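Protein PTHB1 (Homo sapiens, PDB 4YD8) serves as a subunit of the BBSome, a coat complex thought to sort specific membrane proteins to the primary cilium. Local coordinates at residues Glu269-Cys274 / Met284-Trp289; Gln248-Cys253 / Trp289-Phe294. One frame throughout, in Å; residues are numbered along the deposited sequence. Where two conformers were deposited one is given.

Interaction 1 of 2, residues Glu269-Cys274 / Met284-Trp289; sequences ERNFFC and MKKLDW
The outer beta hairpin of one propeller blade, made by strands 271-275 and 281-286, brings Phe272 and Lys285 together as an antiparallel hydrogen-bonded pair; this chain is the N-terminal seven-bladed beta-propeller of the longer protein. Phe272 N donates to Lys285 O at 2.9 Å, and Lys285 N returns a bond of the same length to Phe272 O. Asn271 with Lys286 and Phe273 with Met284 are the flanking non-hydrogen-bonded pairs. Leu287 N still bonds to Arg270 O (2.9 Å), which carries the pairing one residue past the strand.

The two faces differ in character. On the face of Phe272, Leu287 CD1 rests against Phe272 CB at 4.1 Å, and both side chains also touch strand 306-311 of the next blade, Phe272 on Thr307 and Leu287 on Ile309. The other face carries Asn271, Phe273 and the selenomethionine Met284, which runs alongside the Phe273 ring. In one of its two conformers, Met284 SE lies 5.0 Å from the centroid of the Phe273 ring, 58° off the normal, an oblique Met-aromatic contact. The amide of Asn271 is held from outside the hairpin, ND2 bonding to Glu247 OE1. In that same conformer of Met284, a bend at chi3 (-72°) brings CE to both the Phe273 ring, 3.3 Å from Phe273 CE2, and the Asn271 amide, 3.5 Å from Asn271 OD1.

Interaction 2 of 2, residues Gln248-Cys253 / Trp289-Phe294; sequences QALDIC and WSPSCF
Strands 251-253 and 291-294 run nearly parallel, 22° apart in direction, but their axes come no closer than 8.1 Å, and no direct hydrogen bond joins the two segments. They are the innermost strands of two successive propeller blades, and side chains and water bridge the gap.

The Phe294 ring does most of the bridging. Its CE1 lies 3.7 Å from Asp251 CB, while CZ meets Cys253 CB at 3.9 Å, both approaches being oblique to the ring. The carboxylate of Asp251 is turned 64° from the ring plane, with OD2 in that plane at the ring edge. With CG anti to the backbone N (chi1 -159°), Asp251 holds its carboxylate between its own strand and the backbone of Phe294. Two waters complete the crossing: water 1 accepts from Phe294 N and donates to Asp251 OD2 at 2.6 Å, and water 2 donates both to OD2 and to Phe294 O, the latter at 2.7 Å. The other oxygen, OD1, takes a weak bond from Ile252 N.

Nearer the start of the strands, in one of the two conformers of Leu250, its CD1 comes to 3.3 Å from Pro291 O and 3.8 Å from Pro291 CG. Leu250 and Asp251 together face Leu267 in a classic beta bulge, and both Pro291 and Phe294 also lean on Leu267.

The chemistry is thus mixed: apolar contacts fill part of the interface, while a single carboxylate oxygen gathers two waters that satisfy both polar backbone atoms of Phe294, a pattern that would probably favour the charged form of Asp251.

How the interactions relate
A contact within one blade and a contact between two blades lie 9 Å apart, centre to centre. Interaction 1 pairs the third and fourth strands of the blade formed by residues 249-286, whereas interaction 2 connects that blade's innermost strand with strand 291-298, the first of the next blade. Along the chain, interaction 1 is nested inside the loop that interaction 2 closes, and the shared Trp289 lies on the crossover from outer edge to inner strand. The two touch directly: Phe272 CE1 packs on Phe294 CE2 at 4.0 Å, and Glu269 N probably bonds to Gln248 O. Neighbouring blades of the propeller are thereby joined through side chains from both contacts.

Interaction 1 of 2, residues Glu269-Cys274 / Met284-Trp289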
# COMPACT_ATOMS: atom_id res chain seq x y z
N GLU A 269 4.23 3.55 -16.66
CA GLU A 269 4.72 2.40 -17.40
C GLU A 269 6.12 2.64 -17.95
O GLU A 269 6.87 1.70 -18.19
CB GLU A 269 3.77 2.06 -18.56
CG GLU A 269 2.41 1.54 -18.11
CD GLU A 269 1.52 1.14 -19.28
OE1 GLU A 269 1.76 1.60 -20.42
OE2 GLU A 269 0.58 0.34 -19.07
N ARG A 270 6.47 3.91 -18.15
CA ARG A 270 7.75 4.25 -18.79
C ARG A 270 8.64 5.18 -17.95
O ARG A 270 9.86 5.26 -18.16
CB ARG A 270 7.52 4.92 -20.15
CG ARG A 270 6.74 4.09 -21.15
CD ARG A 270 6.75 4.77 -22.53
NE ARG A 270 5.62 5.66 -22.76
CZ ARG A 270 4.37 5.25 -22.99
NH1 ARG A 270 4.08 3.95 -23.00
NH2 ARG A 270 3.40 6.13 -23.20
N ASN A 271 8.01 5.90 -17.03
CA ASN A 271 8.71 6.90 -16.25
C ASN A 271 8.28 6.87 -14.80
O ASN A 271 7.20 6.39 -14.46
CB ASN A 271 8.47 8.31 -16.82
CG ASN A 271 9.08 8.50 -18.20
OD1 ASN A 271 10.21 8.95 -18.33
ND2 ASN A 271 8.31 8.17 -19.23
N PHE A 272 9.13 7.41 -13.96
CA PHE A 272 8.85 7.56 -12.55
C PHE A 272 8.87 9.07 -12.28
O PHE A 272 9.79 9.78 -12.70
CB PHE A 272 9.91 6.74 -11.79
CG PHE A 272 10.22 7.19 -10.40
CD1 PHE A 272 9.25 7.17 -9.42
CD2 PHE A 272 11.52 7.50 -10.05
CE1 PHE A 272 9.57 7.54 -8.12
CE2 PHE A 272 11.85 7.85 -8.76
CZ PHE A 272 10.87 7.88 -7.79
N PHE A 273 7.82 9.56 -11.61
CA PHE A 273 7.66 10.99 -11.36
C PHE A 273 7.62 11.33 -9.87
O PHE A 273 7.00 10.62 -9.08
CB PHE A 273 6.35 11.52 -11.98
CG PHE A 273 6.21 11.27 -13.46
CD1 PHE A 273 5.78 10.04 -13.94
CD2 PHE A 273 6.43 12.30 -14.37
CE1 PHE A 273 5.62 9.82 -15.33
CE2 PHE A 273 6.26 12.10 -15.75
CZ PHE A 273 5.87 10.85 -16.23
N CYS A 274 8.24 12.45 -9.51
CA CYS A 274 8.03 13.04 -8.20
C CYS A 274 7.42 14.42 -8.39
O CYS A 274 8.05 15.30 -8.97
CB CYS A 274 9.36 13.14 -7.43
SG CYS A 274 9.18 14.02 -5.86
N MSE A 284 11.75 13.77 -12.63
CA MSE A 284 11.26 12.57 -13.28
C MSE A 284 12.43 11.81 -13.87
O MSE A 284 13.50 12.38 -14.12
CB MSE A 284 10.22 12.92 -14.36
CG MSE A 284 10.83 13.53 -15.59
SE MSE A 284 9.47 13.95 -16.96
CE MSE A 284 9.09 12.14 -17.48
N LYS A 285 12.23 10.52 -14.07
CA LYS A 285 13.26 9.62 -14.51
C LYS A 285 12.69 8.59 -15.47
O LYS A 285 11.73 7.89 -15.12
CB LYS A 285 13.87 8.92 -13.28
CG LYS A 285 14.58 7.61 -13.57
CD LYS A 285 15.89 7.84 -14.27
CE LYS A 285 16.82 6.65 -14.05
NZ LYS A 285 18.13 6.90 -14.70
N LYS A 286 13.27 8.48 -16.66
CA LYS A 286 12.91 7.41 -17.59
C LYS A 286 13.42 6.08 -17.06
O LYS A 286 14.58 5.96 -16.70
CB LYS A 286 13.47 7.68 -18.99
CG LYS A 286 13.30 6.52 -19.95
CD LYS A 286 13.69 6.90 -21.37
CE LYS A 286 13.40 5.76 -22.35
NZ LYS A 286 11.99 5.30 -22.24
N LEU A 287 12.55 5.09 -17.01
CA LEU A 287 12.95 3.78 -16.53
C LEU A 287 13.48 2.92 -17.68
O LEU A 287 12.92 2.94 -18.76
CB LEU A 287 11.77 3.11 -15.83
CG LEU A 287 11.35 3.85 -14.55
CD1 LEU A 287 10.06 3.26 -14.03
CD2 LEU A 287 12.43 3.78 -13.49
N ASP A 288 14.56 2.19 -17.44
CA ASP A 288 15.19 1.39 -18.48
C ASP A 288 14.61 -0.03 -18.56
O ASP A 288 15.03 -0.84 -19.38
CB ASP A 288 16.70 1.32 -18.25
CG ASP A 288 17.39 2.64 -18.52
OD1 ASP A 288 16.93 3.38 -19.42
OD2 ASP A 288 18.38 2.95 -17.82
N TRP A 289 13.65 -0.31 -17.68
CA TRP A 289 13.00 -1.62 -17.58
C TRP A 289 11.54 -1.39 -17.22
O TRP A 289 11.24 -0.41 -16.55
CB TRP A 289 13.69 -2.50 -16.54

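Interaction 2 of 2, residues Gln248-Cys253 / Trp289-Phe294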
# COMPACT_ATOMS: atom_id res chain seq x y z
N GLN A 248 0.26 5.66 -19.11
CA GLN A 248 -0.60 5.11 -18.07
C GLN A 248 0.17 4.98 -16.76
O GLN A 248 1.37 4.66 -16.76
CB GLN A 248 -1.17 3.74 -18.49
CG GLN A 248 -2.01 3.78 -19.76
CD GLN A 248 -3.29 4.61 -19.62
OE1 GLN A 248 -3.94 4.62 -18.57
NE2 GLN A 248 -3.66 5.30 -20.70
N ALA A 249 -0.51 5.24 -15.65
CA ALA A 249 0.09 5.07 -14.32
C ALA A 249 -0.19 3.70 -13.73
O ALA A 249 -1.30 3.17 -13.84
CB ALA A 249 -0.40 6.15 -13.38
N LEU A 250 0.83 3.12 -13.08
CA LEU A 250 0.67 1.87 -12.35
C LEU A 250 0.26 2.11 -10.89
O LEU A 250 -0.52 1.35 -10.32
CB LEU A 250 1.98 1.07 -12.38
CG LEU A 250 2.43 0.52 -13.73
CD1 LEU A 250 3.77 -0.19 -13.61
CD2 LEU A 250 1.38 -0.43 -14.30
N ASP A 251 0.80 3.16 -10.29
CA ASP A 251 0.59 3.39 -8.87
C ASP A 251 0.87 4.85 -8.53
O ASP A 251 1.58 5.55 -9.28
CB ASP A 251 1.51 2.45 -8.05
CG ASP A 251 1.02 2.25 -6.62
OD1 ASP A 251 -0.09 2.71 -6.30
OD2 ASP A 251 1.75 1.59 -5.82
N ILE A 252 0.30 5.29 -7.41
CA ILE A 252 0.62 6.59 -6.81
C ILE A 252 0.91 6.37 -5.34
O ILE A 252 0.23 5.58 -4.69
CB ILE A 252 -0.54 7.60 -6.90
CG1 ILE A 252 -0.97 7.84 -8.33
CG2 ILE A 252 -0.17 8.93 -6.24
CD1 ILE A 252 -2.37 8.44 -8.38
N CYS A 253 1.91 7.07 -4.82
CA CYS A 253 2.27 6.98 -3.41
C CYS A 253 2.57 8.39 -2.91
O CYS A 253 3.45 9.05 -3.45
CB CYS A 253 3.50 6.08 -3.23
SG CYS A 253 3.91 5.78 -1.45
N TRP A 289 13.65 -0.31 -17.68
CA TRP A 289 13.00 -1.62 -17.58
C TRP A 289 11.54 -1.39 -17.22
O TRP A 289 11.24 -0.41 -16.55
CB TRP A 289 13.69 -2.50 -16.54
N SER A 290 10.63 -2.27 -17.66
CA SER A 290 9.21 -2.16 -17.30
C SER A 290 8.99 -2.41 -15.81
O SER A 290 9.25 -3.50 -15.32
CB SER A 290 8.36 -3.14 -18.10
OG SER A 290 8.44 -2.88 -19.49
N PRO A 291 8.48 -1.40 -15.09
CA PRO A 291 8.27 -1.62 -13.65
C PRO A 291 7.04 -2.47 -13.34
O PRO A 291 6.09 -2.54 -14.14
CB PRO A 291 8.09 -0.20 -13.11
CG PRO A 291 7.44 0.54 -14.29
CD PRO A 291 8.16 -0.03 -15.50
N SER A 292 7.06 -3.12 -12.19
CA SER A 292 5.90 -3.86 -11.70
C SER A 292 5.31 -3.20 -10.46
O SER A 292 4.11 -3.28 -10.24
CB SER A 292 6.27 -5.31 -11.40
OG SER A 292 7.35 -5.34 -10.49
N CYS A 293 6.15 -2.57 -9.64
CA CYS A 293 5.66 -1.94 -8.43
C CYS A 293 6.71 -1.00 -7.85
O CYS A 293 7.86 -1.02 -8.29
CB CYS A 293 5.29 -3.01 -7.39
SG CYS A 293 6.75 -3.96 -6.85
N PHE A 294 6.34 -0.21 -6.85
CA PHE A 294 7.32 0.71 -6.25
C PHE A 294 6.93 1.15 -4.85
O PHE A 294 5.82 0.87 -4.39
CB PHE A 294 7.54 1.88 -7.26
CG PHE A 294 6.62 3.09 -7.10
CD1 PHE A 294 5.29 2.95 -6.71
CD2 PHE A 294 7.14 4.37 -7.25
CE1 PHE A 294 4.45 4.09 -6.56
CE2 PHE A 294 6.31 5.50 -7.16
CZ PHE A 294 4.98 5.36 -6.78
O HOH W 1 3.35 -0.28 -6.69
O HOH W 2 3.48 1.70 -3.31